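Local coordinates for protein endoglucanase EG-II (Hypocrea jecorina, PDB 3QR3) that hydrolyses internal beta-1,4-glucosidic bonds of cellulose with the TIM-barrel catalytic domain of a family 5 glycoside hydrolase, at residues A168-G173 with T212-D217; A123-L128 with A159-E164. All coordinates share one frame; numbering follows the deposited sequence.

Interaction 1 of 2, residues A168-G173 with T212-D217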
loop_
_atom_site.group_PDB
_atom_site.type_symbol
_atom_site.label_atom_id
_atom_site.label_comp_id
_atom_site.label_asym_id
_atom_site.label_seq_id
_atom_site.Cartn_x
_atom_site.Cartn_y
_atom_site.Cartn_z
ATOM N N ALA A 168 -14.105 -8.334 -10.940
ATOM C CA ALA A 168 -13.870 -9.656 -10.365
ATOM C C ALA A 168 -14.033 -9.643 -8.850
ATOM O O ALA A 168 -14.593 -10.573 -8.264
ATOM C CB ALA A 168 -12.498 -10.177 -10.750
ATOM N N ILE A 169 -13.539 -8.587 -8.216
ATOM C CA ILE A 169 -13.568 -8.515 -6.764
ATOM C C ILE A 169 -15.017 -8.430 -6.277
ATOM O O ILE A 169 -15.404 -9.119 -5.342
ATOM C CB ILE A 169 -12.772 -7.297 -6.261
ATOM C CG1 ILE A 169 -11.279 -7.491 -6.547
ATOM C CG2 ILE A 169 -13.039 -7.051 -4.784
ATOM C CD1 ILE A 169 -10.423 -6.310 -6.158
ATOM N N ARG A 170 -15.811 -7.590 -6.931
ATOM C CA ARG A 170 -17.210 -7.408 -6.559
ATOM C C ARG A 170 -18.042 -8.667 -6.834
ATOM O O ARG A 170 -18.860 -9.071 -6.004
ATOM C CB ARG A 170 -17.810 -6.200 -7.293
ATOM C CG ARG A 170 -17.189 -4.844 -6.934
ATOM C CD ARG A 170 -17.197 -4.568 -5.427
ATOM N NE ARG A 170 -16.786 -3.193 -5.131
ATOM C CZ ARG A 170 -16.263 -2.782 -3.978
ATOM N NH1 ARG A 170 -16.051 -3.633 -2.981
ATOM N NH2 ARG A 170 -15.932 -1.513 -3.825
ATOM N N ASN A 171 -17.836 -9.269 -8.007
ATOM C CA ASN A 171 -18.538 -10.493 -8.382
ATOM C C ASN A 171 -18.210 -11.680 -7.481
ATOM O O ASN A 171 -18.992 -12.625 -7.394
ATOM C CB ASN A 171 -18.243 -10.866 -9.841
ATOM C CG ASN A 171 -18.960 -9.960 -10.842
ATOM O OD1 ASN A 171 -19.794 -9.136 -10.477
ATOM N ND2 ASN A 171 -18.624 -10.114 -12.111
ATOM N N ALA A 172 -17.058 -11.635 -6.816
ATOM C CA ALA A 172 -16.672 -12.707 -5.898
ATOM C C ALA A 172 -17.332 -12.546 -4.532
ATOM O O ALA A 172 -17.155 -13.383 -3.648
ATOM C CB ALA A 172 -15.168 -12.751 -5.746
ATOM N N GLY A 173 -18.076 -11.461 -4.352
ATOM C CA GLY A 173 -18.784 -11.241 -3.099
ATOM C C GLY A 173 -18.172 -10.183 -2.195
ATOM O O GLY A 173 -18.741 -9.852 -1.154
ATOM N N THR A 212 -18.561 3.997 -5.768
ATOM C CA THR A 212 -18.526 3.841 -4.320
ATOM C C THR A 212 -17.365 2.955 -3.850
ATOM O O THR A 212 -17.169 1.833 -4.342
ATOM C CB THR A 212 -19.863 3.275 -3.800
ATOM O OG1 THR A 212 -20.943 4.042 -4.346
ATOM C CG2 THR A 212 -19.922 3.326 -2.271
ATOM N N ASN A 213 -16.599 3.479 -2.902
ATOM C CA ASN A 213 -15.494 2.751 -2.274
ATOM C C ASN A 213 -14.327 2.415 -3.199
ATOM O O ASN A 213 -13.513 1.530 -2.910
ATOM C CB ASN A 213 -16.025 1.508 -1.557
ATOM C CG ASN A 213 -16.784 1.860 -0.286
ATOM O OD1 ASN A 213 -16.554 2.913 0.315
ATOM N ND2 ASN A 213 -17.700 0.989 0.117
ATOM N N LEU A 214 -14.238 3.139 -4.306
ATOM C CA LEU A 214 -13.131 2.988 -5.232
ATOM C C LEU A 214 -12.276 4.213 -5.023
ATOM O O LEU A 214 -12.669 5.326 -5.368
ATOM C CB LEU A 214 -13.630 2.895 -6.682
ATOM C CG LEU A 214 -14.595 1.751 -7.003
ATOM C CD1 LEU A 214 -14.957 1.738 -8.497
ATOM C CD2 LEU A 214 -14.029 0.390 -6.587
ATOM N N ILE A 215 -11.108 4.004 -4.423
ATOM C CA ILE A 215 -10.301 5.099 -3.920
ATOM C C ILE A 215 -9.030 5.211 -4.732
ATOM O O ILE A 215 -8.368 4.208 -4.978
ATOM C CB ILE A 215 -9.941 4.846 -2.439
ATOM C CG1 ILE A 215 -11.208 4.506 -1.633
ATOM C CG2 ILE A 215 -9.165 6.036 -1.850
ATOM C CD1 ILE A 215 -12.271 5.627 -1.638
ATOM N N PHE A 216 -8.683 6.424 -5.157
ATOM C CA PHE A 216 -7.439 6.597 -5.895
ATOM C C PHE A 216 -6.251 6.377 -4.960
ATOM O O PHE A 216 -6.220 6.893 -3.853
ATOM C CB PHE A 216 -7.381 7.966 -6.573
ATOM C CG PHE A 216 -8.460 8.166 -7.627
ATOM C CD1 PHE A 216 -8.511 7.354 -8.757
ATOM C CD2 PHE A 216 -9.408 9.162 -7.482
ATOM C CE1 PHE A 216 -9.499 7.535 -9.729
ATOM C CE2 PHE A 216 -10.396 9.356 -8.444
ATOM C CZ PHE A 216 -10.442 8.539 -9.575
ATOM N N ASP A 217 -5.278 5.596 -5.411
ATOM C CA ASP A 217 -4.154 5.191 -4.554
ATOM C C ASP A 217 -2.888 5.866 -5.075
ATOM O O ASP A 217 -2.430 5.542 -6.167
ATOM C CB ASP A 217 -4.010 3.661 -4.646
ATOM C CG ASP A 217 -3.093 3.075 -3.595
ATOM O OD1 ASP A 217 -2.111 3.747 -3.216
ATOM O OD2 ASP A 217 -3.349 1.920 -3.164
#

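Interaction 2 of 2, residues A123-L128 with A159-E164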
loop_
_atom_site.group_PDB
_atom_site.type_symbol
_atom_site.label_atom_id
_atom_site.label_comp_id
_atom_site.label_asym_id
_atom_site.label_seq_id
_atom_site.Cartn_x
_atom_site.Cartn_y
_atom_site.Cartn_z
ATOM N N ALA A 123 -6.872 -12.033 -17.618
ATOM C CA ALA A 123 -7.490 -13.154 -16.907
ATOM C C ALA A 123 -6.541 -13.799 -15.893
ATOM O O ALA A 123 -6.973 -14.297 -14.846
ATOM C CB ALA A 123 -8.010 -14.198 -17.884
ATOM N N GLN A 124 -5.250 -13.810 -16.194
ATOM C CA GLN A 124 -4.296 -14.430 -15.274
ATOM C C GLN A 124 -4.121 -13.567 -14.007
ATOM O O GLN A 124 -3.761 -14.070 -12.943
ATOM C CB GLN A 124 -2.960 -14.679 -15.970
ATOM C CG GLN A 124 -2.970 -15.875 -16.936
ATOM C CD GLN A 124 -1.703 -15.974 -17.768
ATOM O OE1 GLN A 124 -1.182 -14.968 -18.250
ATOM N NE2 GLN A 124 -1.198 -17.197 -17.942
ATOM N N PHE A 125 -4.390 -12.270 -14.142
ATOM C CA PHE A 125 -4.281 -11.320 -13.035
ATOM C C PHE A 125 -5.597 -11.240 -12.266
ATOM O O PHE A 125 -5.593 -11.197 -11.039
ATOM C CB PHE A 125 -3.847 -9.943 -13.577
ATOM C CG PHE A 125 -3.682 -8.872 -12.522
ATOM C CD1 PHE A 125 -2.887 -9.082 -11.402
ATOM C CD2 PHE A 125 -4.276 -7.625 -12.694
ATOM C CE1 PHE A 125 -2.722 -8.071 -10.444
ATOM C CE2 PHE A 125 -4.117 -6.616 -11.751
ATOM C CZ PHE A 125 -3.339 -6.840 -10.625
ATOM N N THR A 126 -6.725 -11.235 -12.975
ATOM C CA THR A 126 -8.015 -11.145 -12.295
ATOM C C THR A 126 -8.252 -12.441 -11.510
ATOM O O THR A 126 -8.904 -12.447 -10.466
ATOM C CB THR A 126 -9.200 -10.898 -13.271
ATOM O OG1 THR A 126 -9.325 -12.013 -14.158
ATOM C CG2 THR A 126 -8.990 -9.625 -14.094
ATOM N N SER A 127 -7.721 -13.542 -12.028
ATOM C CA SER A 127 -7.771 -14.820 -11.323
ATOM C C SER A 127 -7.138 -14.736 -9.926
ATOM O O SER A 127 -7.630 -15.342 -8.971
ATOM C CB SER A 127 -7.069 -15.894 -12.148
ATOM O OG SER A 127 -6.338 -16.766 -11.319
ATOM N N LEU A 128 -6.049 -13.984 -9.811
ATOM C CA LEU A 128 -5.425 -13.766 -8.509
ATOM C C LEU A 128 -6.397 -13.007 -7.603
ATOM O O LEU A 128 -6.695 -13.434 -6.493
ATOM C CB LEU A 128 -4.124 -12.978 -8.664
ATOM C CG LEU A 128 -3.545 -12.405 -7.369
ATOM C CD1 LEU A 128 -2.940 -13.526 -6.532
ATOM C CD2 LEU A 128 -2.511 -11.304 -7.665
ATOM N N ALA A 159 -6.035 0.884 -17.266
ATOM C CA ALA A 159 -7.343 1.197 -16.680
ATOM C C ALA A 159 -8.391 0.118 -16.964
ATOM O O ALA A 159 -9.225 -0.183 -16.112
ATOM C CB ALA A 159 -7.850 2.560 -17.177
ATOM N N ALA A 160 -8.361 -0.445 -18.171
ATOM C CA ALA A 160 -9.239 -1.557 -18.523
ATOM C C ALA A 160 -8.946 -2.768 -17.641
ATOM O O ALA A 160 -9.863 -3.409 -17.122
ATOM C CB ALA A 160 -9.077 -1.923 -20.004
ATOM N N THR A 161 -7.660 -3.073 -17.476
ATOM C CA THR A 161 -7.227 -4.163 -16.599
ATOM C C THR A 161 -7.758 -3.922 -15.194
ATOM O O THR A 161 -8.344 -4.819 -14.562
ATOM C CB THR A 161 -5.684 -4.277 -16.581
ATOM O OG1 THR A 161 -5.223 -4.612 -17.895
ATOM C CG2 THR A 161 -5.198 -5.340 -15.569
ATOM N N VAL A 162 -7.561 -2.702 -14.704
ATOM C CA VAL A 162 -8.039 -2.352 -13.370
ATOM C C VAL A 162 -9.552 -2.553 -13.258
ATOM O O VAL A 162 -10.040 -3.073 -12.250
ATOM C CB VAL A 162 -7.621 -0.912 -12.953
ATOM C CG1 VAL A 162 -8.303 -0.501 -11.641
ATOM C CG2 VAL A 162 -6.089 -0.808 -12.814
ATOM N N GLN A 163 -10.293 -2.145 -14.291
ATOM C CA GLN A 163 -11.745 -2.345 -14.315
ATOM C C GLN A 163 -12.114 -3.832 -14.221
ATOM O O GLN A 163 -13.023 -4.215 -13.483
ATOM C CB GLN A 163 -12.360 -1.726 -15.579
ATOM C CG GLN A 163 -13.855 -1.991 -15.747
ATOM C CD GLN A 163 -14.700 -1.314 -14.668
ATOM O OE1 GLN A 163 -15.019 -0.126 -14.762
ATOM N NE2 GLN A 163 -15.067 -2.079 -13.636
ATOM N N GLU A 164 -11.414 -4.674 -14.976
ATOM C CA GLU A 164 -11.656 -6.113 -14.909
ATOM C C GLU A 164 -11.404 -6.651 -13.486
ATOM O O GLU A 164 -12.120 -7.520 -12.995
ATOM C CB GLU A 164 -10.780 -6.862 -15.924
ATOM C CG GLU A 164 -11.192 -6.695 -17.399
ATOM C CD GLU A 164 -10.620 -7.807 -18.279
ATOM O OE1 GLU A 164 -10.408 -8.930 -17.758
ATOM O OE2 GLU A 164 -10.384 -7.565 -19.486
#

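Interaction 1 of 2, residues A168-G173 with T212-D217
Arg170 alone carries the helix side of this contact, sending its guanidinium across to the backbone and side chains of Thr212, Asn213 and Leu214. The nearest pair of CA atoms, Arg170 to Asn213, is 11.2 Å apart, so the arginine has to bridge the gap. Its chain bends at chi2 (-54°) and then runs extended to the guanidinium. The packed part lies at NH2: Leu214 CD2 sits 3.9 Å from Arg170 NH2, and Asn213 CB is 3.8 Å from the same nitrogen. Thr212 O stands 3.6 Å from Arg170 NH2. The Arg170 and Asn213 side chains cross at about a right angle, their guanidinium and amide planes 58° apart. Polar grip comes from nearby, since Arg170 NH1 donates to the carbonyl oxygens of Ala174 and Gln177, which should restrict rotation of the group. Whereas Arg170 and Leu214 are buried, Thr212 marks the solvent side and contributes little surface; the two segments together bury just 90 Å². The helix ends in a Schellman motif at Gly173, where phi is positive (105°). Helix 155-171 leads into strand 179-182, which pairs in parallel with strand 214-219, so the contact joins an outer helix to the start of the next barrel strand, as in a TIM barrel.

Interaction 2 of 2, residues A123-L128 with A159-E164
Phe125 and Thr161 meet at about a right angle, the threonine methyl approaching the ring obliquely. Thr161 CG2 lies 3.8 Å from Phe125 CD2 and 4.2 Å from Phe125 CE2, so the methyl meets the CD2-CE2 bond of the ring. Two torsions set this up: Phe125 swings CG anti to its own backbone N (chi1 -179°), and Thr161 places CG2 likewise anti to N, which leaves OG1 to accept a hydrogen bond from Asn122 ND2. The ring is further enclosed by Trp129, which it meets edge-to-face, and by Trp66. Helices 122-136 and 155-171 are neighbours in the outer layer of the TIM barrel, and strand 142-145 lies between them in sequence, giving the alternation of helix and strand that defines the fold. Nearer the surface, where Glu164 is an exposed residue, Thr126 and Glu164 lie at a slant to each other at the closest approach of the backbones, with CA atoms 6.7 Å apart. Here the methyl does the touching again: Thr126 CG2 is 3.8 Å from Glu164 CB and 3.9 Å from Glu164 C. Beyond CG the glutamate runs extended, bringing its OE1 alongside to 4.0 Å from Thr126 CG2.

After three barrel strands the chain reaches helix 122-136, passes through strand 142-145 and arrives at helix 155-171, where interaction 2 closes a loop with 30 residues between its segments. Further along that second helix interaction 1 opens, and the chain then runs through strand 179-182 and helix 197-201 before residues 212-214, at the start of strand 214-219, close it, with 38 residues between the segments. The two loops are thus in series, neither nesting nor crossing. Helix 155-171 serves both, tied to the neighbouring helix 122-136 in one and inward to the entry of strand 214-219 in the other. Their centres lie 12 Å apart, and they touch where Ala168 CB packs 4.2 Å from Thr126 CB.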